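Local structure of angiotensin-converting enzyme (Anopheles gambiae, 6S1Y) at residues A[284-290]-A[341-347]; A[302-306]-A[362-367]. The protein probably acts as a zinc-dependent peptidyl dipeptidase that trims short peptides from their carboxyl ends, as its relatives in the angiotensin-converting enzyme family do. One frame throughout, in Å; residues are numbered along the deposited sequence.

Contact 1 of 2, residues A[284-290]-A[341-347]; sequences YTPIKMF and IKQCTRV
The Phe290 ring turns its edge toward Thr345 and Ile341: Thr345 OG1 lies in the ring plane 3.5 Å from CE1, and Ile341 CD1 lies near that plane, 3.8 Å from CE2. Pro286 O, from the ring's own segment, is also at the edge and in plane. Gln343 OE1 approaches CZ obliquely, with ring and amide planes 69° apart. This is the capped start of helix 286-299 packed against strand 339-342 and the chain that leads on to Val347, within the largely helical fold of the angiotensin-converting enzyme family. CG of Phe290 stands anti to its own carbonyl carbon (chi1 -75°), which carries the ring out to the strand. Thr345 OG1 is hydrogen-bonded to Leu315 O, and Gln343 NE2 to Glu351, whereas Gln343 OE1 is buried with no polar partner in the model.

Beyond the ring the contact is largely apolar, with two carbonyl oxygens, Tyr284 O and Arg346 O, lying against methyl groups. Pro286 and Thr345 slide past each other in opposite directions, CB to CB at 3.9 Å. Val347 crosses the proline at about a right angle, its CG2 facing Pro286 CD, while its CG1 meets CB of Tyr284; the tyrosine ring leads away. Thr285 is the N-cap, its OG1 accepting a nearly straight bond of 3.1 Å from Lys288 N, so the helix start is held from within its own segment. Arg346 turns outward to a salt bridge with Glu141. Met289 and Thr345 reach toward each other tip to tip, and the bend at chi3 (74°) sets Met289 CE 3.4 Å from Arg346 O.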
# COMPACT_ATOMS: atom_id res chain seq x y z
N TYR A 284 21.67 9.09 -11.64
CA TYR A 284 20.98 8.86 -10.38
C TYR A 284 21.33 7.49 -9.81
O TYR A 284 21.52 6.51 -10.53
CB TYR A 284 19.47 8.92 -10.58
CG TYR A 284 18.86 10.27 -10.38
CD1 TYR A 284 19.08 11.29 -11.28
CD2 TYR A 284 18.02 10.51 -9.32
CE1 TYR A 284 18.50 12.52 -11.11
CE2 TYR A 284 17.42 11.74 -9.14
CZ TYR A 284 17.68 12.74 -10.04
OH TYR A 284 17.09 13.97 -9.86
N THR A 285 21.38 7.44 -8.49
CA THR A 285 21.60 6.21 -7.73
C THR A 285 20.48 6.10 -6.72
O THR A 285 19.75 7.06 -6.47
CB THR A 285 22.95 6.26 -6.98
OG1 THR A 285 22.90 7.36 -6.07
CG2 THR A 285 24.12 6.42 -7.95
N PRO A 286 20.34 4.94 -6.10
CA PRO A 286 19.37 4.83 -4.99
C PRO A 286 19.58 5.86 -3.90
O PRO A 286 18.61 6.46 -3.42
CB PRO A 286 19.60 3.39 -4.50
CG PRO A 286 19.99 2.66 -5.77
CD PRO A 286 20.84 3.63 -6.54
N ILE A 287 20.83 6.08 -3.48
CA ILE A 287 21.06 7.02 -2.38
C ILE A 287 20.67 8.43 -2.78
O ILE A 287 20.04 9.16 -2.01
CB ILE A 287 22.53 6.94 -1.91
CG1 ILE A 287 22.65 5.96 -0.74
CG2 ILE A 287 23.04 8.29 -1.49
CD1 ILE A 287 24.08 5.50 -0.49
N LYS A 288 21.07 8.85 -3.99
CA LYS A 288 20.61 10.14 -4.49
C LYS A 288 19.09 10.24 -4.40
O LYS A 288 18.55 11.28 -4.01
CB LYS A 288 21.11 10.34 -5.92
CG LYS A 288 20.65 11.62 -6.61
CD LYS A 288 21.15 12.89 -5.94
CE LYS A 288 20.98 14.11 -6.86
NZ LYS A 288 21.00 15.41 -6.10
N MET A 289 18.38 9.14 -4.70
CA MET A 289 16.92 9.19 -4.71
C MET A 289 16.38 9.44 -3.31
O MET A 289 15.46 10.26 -3.13
CB MET A 289 16.35 7.88 -5.28
CG MET A 289 16.56 7.72 -6.77
SD MET A 289 16.46 6.01 -7.33
CE MET A 289 14.67 5.72 -7.22
N PHE A 290 16.94 8.77 -2.30
CA PHE A 290 16.50 9.02 -0.92
C PHE A 290 16.92 10.41 -0.44
O PHE A 290 16.19 11.04 0.33
CB PHE A 290 17.05 7.93 -0.01
CG PHE A 290 16.33 6.62 -0.14
CD1 PHE A 290 16.72 5.69 -1.08
CD2 PHE A 290 15.26 6.31 0.68
CE1 PHE A 290 16.06 4.49 -1.22
CE2 PHE A 290 14.59 5.12 0.55
CZ PHE A 290 15.00 4.20 -0.40
N ILE A 341 14.58 1.88 6.36
CA ILE A 341 13.91 1.40 5.17
C ILE A 341 14.71 0.23 4.62
O ILE A 341 15.95 0.26 4.60
CB ILE A 341 13.77 2.52 4.12
CG1 ILE A 341 12.66 3.48 4.56
CG2 ILE A 341 13.52 1.94 2.73
CD1 ILE A 341 12.51 4.75 3.69
N LYS A 342 13.99 -0.80 4.18
CA LYS A 342 14.57 -1.92 3.45
C LYS A 342 13.89 -1.92 2.09
O LYS A 342 12.69 -2.21 1.99
CB LYS A 342 14.36 -3.23 4.21
CG LYS A 342 14.89 -4.45 3.49
CD LYS A 342 15.05 -5.64 4.45
CE LYS A 342 13.75 -5.97 5.20
NZ LYS A 342 12.74 -6.63 4.34
N GLN A 343 14.64 -1.57 1.05
CA GLN A 343 14.09 -1.44 -0.28
C GLN A 343 15.13 -1.89 -1.29
O GLN A 343 16.29 -1.45 -1.24
CB GLN A 343 13.67 0.01 -0.57
CG GLN A 343 12.96 0.18 -1.91
CD GLN A 343 12.34 1.56 -2.09
OE1 GLN A 343 12.08 2.27 -1.13
NE2 GLN A 343 12.10 1.93 -3.35
N CYS A 344 14.71 -2.75 -2.21
CA CYS A 344 15.59 -3.20 -3.29
C CYS A 344 15.45 -2.23 -4.46
O CYS A 344 15.06 -2.56 -5.58
CB CYS A 344 15.30 -4.65 -3.65
SG CYS A 344 15.57 -5.77 -2.19
N THR A 345 15.84 -0.99 -4.16
CA THR A 345 15.67 0.15 -5.05
C THR A 345 16.33 -0.04 -6.41
O THR A 345 17.46 -0.50 -6.53
CB THR A 345 16.26 1.40 -4.39
OG1 THR A 345 15.84 1.45 -3.02
CG2 THR A 345 15.79 2.67 -5.10
N ARG A 346 15.60 0.38 -7.45
CA ARG A 346 16.11 0.48 -8.81
C ARG A 346 15.91 1.90 -9.30
O ARG A 346 15.13 2.67 -8.74
CB ARG A 346 15.40 -0.52 -9.73
CG ARG A 346 15.57 -1.97 -9.24
CD ARG A 346 16.92 -2.51 -9.66
NE ARG A 346 16.90 -2.84 -11.09
CZ ARG A 346 17.94 -3.30 -11.77
NH1 ARG A 346 19.10 -3.48 -11.18
NH2 ARG A 346 17.81 -3.57 -13.07
N VAL A 347 16.66 2.28 -10.34
CA VAL A 347 16.70 3.67 -10.78
C VAL A 347 15.66 3.81 -11.89
O VAL A 347 15.94 3.60 -13.08
CB VAL A 347 18.10 4.08 -11.26
CG1 VAL A 347 18.07 5.51 -11.80
CG2 VAL A 347 19.12 4.01 -10.11

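Contact 2 of 2, residues A[302-306]-A[362-367]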
# COMPACT_ATOMS: atom_id res chain seq x y z
N MET A 302 10.14 19.86 8.15
CA MET A 302 9.88 18.58 8.79
C MET A 302 11.22 17.91 9.05
O MET A 302 12.25 18.35 8.56
CB MET A 302 8.96 17.71 7.91
CG MET A 302 7.55 18.33 7.72
SD MET A 302 6.32 17.36 6.75
CE MET A 302 5.89 16.10 7.94
N THR A 303 11.19 16.82 9.82
CA THR A 303 12.42 16.29 10.40
C THR A 303 13.33 15.69 9.34
O THR A 303 12.90 14.87 8.53
CB THR A 303 12.10 15.23 11.45
OG1 THR A 303 11.29 15.81 12.48
CG2 THR A 303 13.39 14.66 12.04
N LYS A 304 14.60 16.10 9.36
CA LYS A 304 15.63 15.50 8.53
C LYS A 304 15.92 14.08 8.99
O LYS A 304 15.80 13.75 10.18
CB LYS A 304 16.92 16.34 8.62
CG LYS A 304 18.05 15.89 7.71
CD LYS A 304 19.42 16.20 8.32
CE LYS A 304 20.33 16.95 7.34
NZ LYS A 304 20.32 16.39 5.95
N LEU A 305 16.31 13.22 8.06
CA LEU A 305 16.55 11.82 8.41
C LEU A 305 17.75 11.73 9.36
O LEU A 305 18.80 12.29 9.05
CB LEU A 305 16.81 10.97 7.16
CG LEU A 305 15.61 10.73 6.23
CD1 LEU A 305 16.04 10.04 4.96
CD2 LEU A 305 14.54 9.90 6.93
N PRO A 306 17.64 11.02 10.48
CA PRO A 306 18.81 10.83 11.36
C PRO A 306 19.86 9.95 10.72
O PRO A 306 19.59 9.19 9.78
CB PRO A 306 18.21 10.16 12.60
CG PRO A 306 16.98 9.39 12.05
CD PRO A 306 16.45 10.28 10.95
N ILE A 362 8.58 6.76 7.39
CA ILE A 362 9.67 7.16 8.28
C ILE A 362 9.35 8.49 8.96
O ILE A 362 9.43 8.62 10.18
CB ILE A 362 11.01 7.24 7.52
CG1 ILE A 362 11.43 5.87 6.99
CG2 ILE A 362 12.09 7.81 8.44
CD1 ILE A 362 11.71 4.85 8.06
N GLN A 363 8.97 9.49 8.16
CA GLN A 363 8.65 10.80 8.71
C GLN A 363 7.55 10.70 9.76
O GLN A 363 7.59 11.39 10.78
CB GLN A 363 8.23 11.75 7.60
CG GLN A 363 7.92 13.16 8.07
CD GLN A 363 9.16 13.89 8.61
OE1 GLN A 363 9.06 14.67 9.56
NE2 GLN A 363 10.32 13.63 7.99
N TYR A 364 6.55 9.86 9.53
CA TYR A 364 5.50 9.71 10.51
C TYR A 364 6.09 9.16 11.81
O TYR A 364 5.84 9.69 12.90
CB TYR A 364 4.41 8.80 9.95
CG TYR A 364 2.97 9.03 10.41
CD1 TYR A 364 2.66 9.74 11.56
CD2 TYR A 364 1.91 8.50 9.67
CE1 TYR A 364 1.32 9.92 11.97
CE2 TYR A 364 0.59 8.67 10.05
CZ TYR A 364 0.29 9.37 11.20
OH TYR A 364 -1.05 9.51 11.54
N TYR A 365 6.91 8.11 11.69
CA TYR A 365 7.63 7.58 12.85
C TYR A 365 8.32 8.71 13.61
O TYR A 365 8.16 8.85 14.83
CB TYR A 365 8.66 6.52 12.41
CG TYR A 365 8.12 5.26 11.72
CD1 TYR A 365 6.81 4.82 11.91
CD2 TYR A 365 8.94 4.52 10.86
CE1 TYR A 365 6.34 3.68 11.28
CE2 TYR A 365 8.48 3.37 10.23
CZ TYR A 365 7.18 2.96 10.44
OH TYR A 365 6.74 1.82 9.79
N LEU A 366 9.10 9.54 12.90
CA LEU A 366 9.87 10.59 13.56
C LEU A 366 8.96 11.61 14.23
O LEU A 366 9.29 12.11 15.31
CB LEU A 366 10.81 11.27 12.57
CG LEU A 366 11.90 10.34 12.05
CD1 LEU A 366 12.61 10.96 10.85
CD2 LEU A 366 12.95 10.00 13.14
N GLN A 367 7.79 11.88 13.65
CA GLN A 367 6.92 12.92 14.19
C GLN A 367 6.21 12.49 15.46
O GLN A 367 5.83 13.35 16.27
CB GLN A 367 5.88 13.35 13.15
CG GLN A 367 6.47 14.13 11.99
CD GLN A 367 6.97 15.51 12.42
OE1 GLN A 367 6.32 16.19 13.20
NE2 GLN A 367 8.11 15.92 11.89
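Thr303 and Gln363 bring the backbones nearest each other, CA to CA 6.9 Å, where the extended, irregular chain 302-306 passes the later turns of helix 349-368, whose HExxH motif supplies zinc ligands His357 and His361. This metal-binding helix fastens the loop through a side chain: the Gln363 amide bonds both the N-H and the C=O of Thr303, pairing with one residue's backbone at both ends of the amide. NE2 donates to Thr303 O at 2.9 Å, nearly straight (168°), in the carbonyl plane and on a lone pair, with the acceptor also in the amide plane. OE1 accepts from Thr303 N at 3.0 Å, a more bent bond (146°) whose donor is tilted from the carbonyl plane. A second donor, Gln367 NE2 one turn further on, reaches the same OE1 at 2.8 Å. Three bonds thus fix the rotation of the Gln363 amide; CG anti to the backbone N, followed by a bend at chi2 (66°), delivers it to the loop. Thr303 OG1 is close to Gln367 NE2, but the angle is too poor for a bond.

Carbon packing flanks the amide. Met302 curls round it, its CE 3.6 Å from Gln363 CG. Leu366 points its CD1 at the CD corner of the Pro306 ring, 3.9 Å away, and also packs on Thr303 CG2. Leu305 crosses Ile362 at about a right angle, CD2 to CG2 at 3.6 Å.

The loop links helix 286-299 to helix 307-312. Met302 packs on Leu546 of helix 536-547 and on Phe297 of helix 286-299, while Pro306 and Ile362 both touch Val339 of strand 339-342.

In the fold
Contacts 1 and 2 are both mostly buried, their centres 18 Å apart, and their segments alternate along the chain. Contact 1 takes the start of helix 286-299, contact 2 the loop that follows it; their second segments lie on strand 339-342 and on helix 349-368, which follow each other in the chain, the helix carrying zinc ligands His357 and His361. Ile341 CG1 and Ile362 CG1, 3.6 Å apart, join them directly, and Ile341 also packs on Glu358. Their chemistry differs: between 284-290 and 341-347 the joint is made by apolar packing and a ring edge, whereas 302-306 is tied to 362-367 by amide-to-backbone hydrogen bonds flanked by aliphatic groups.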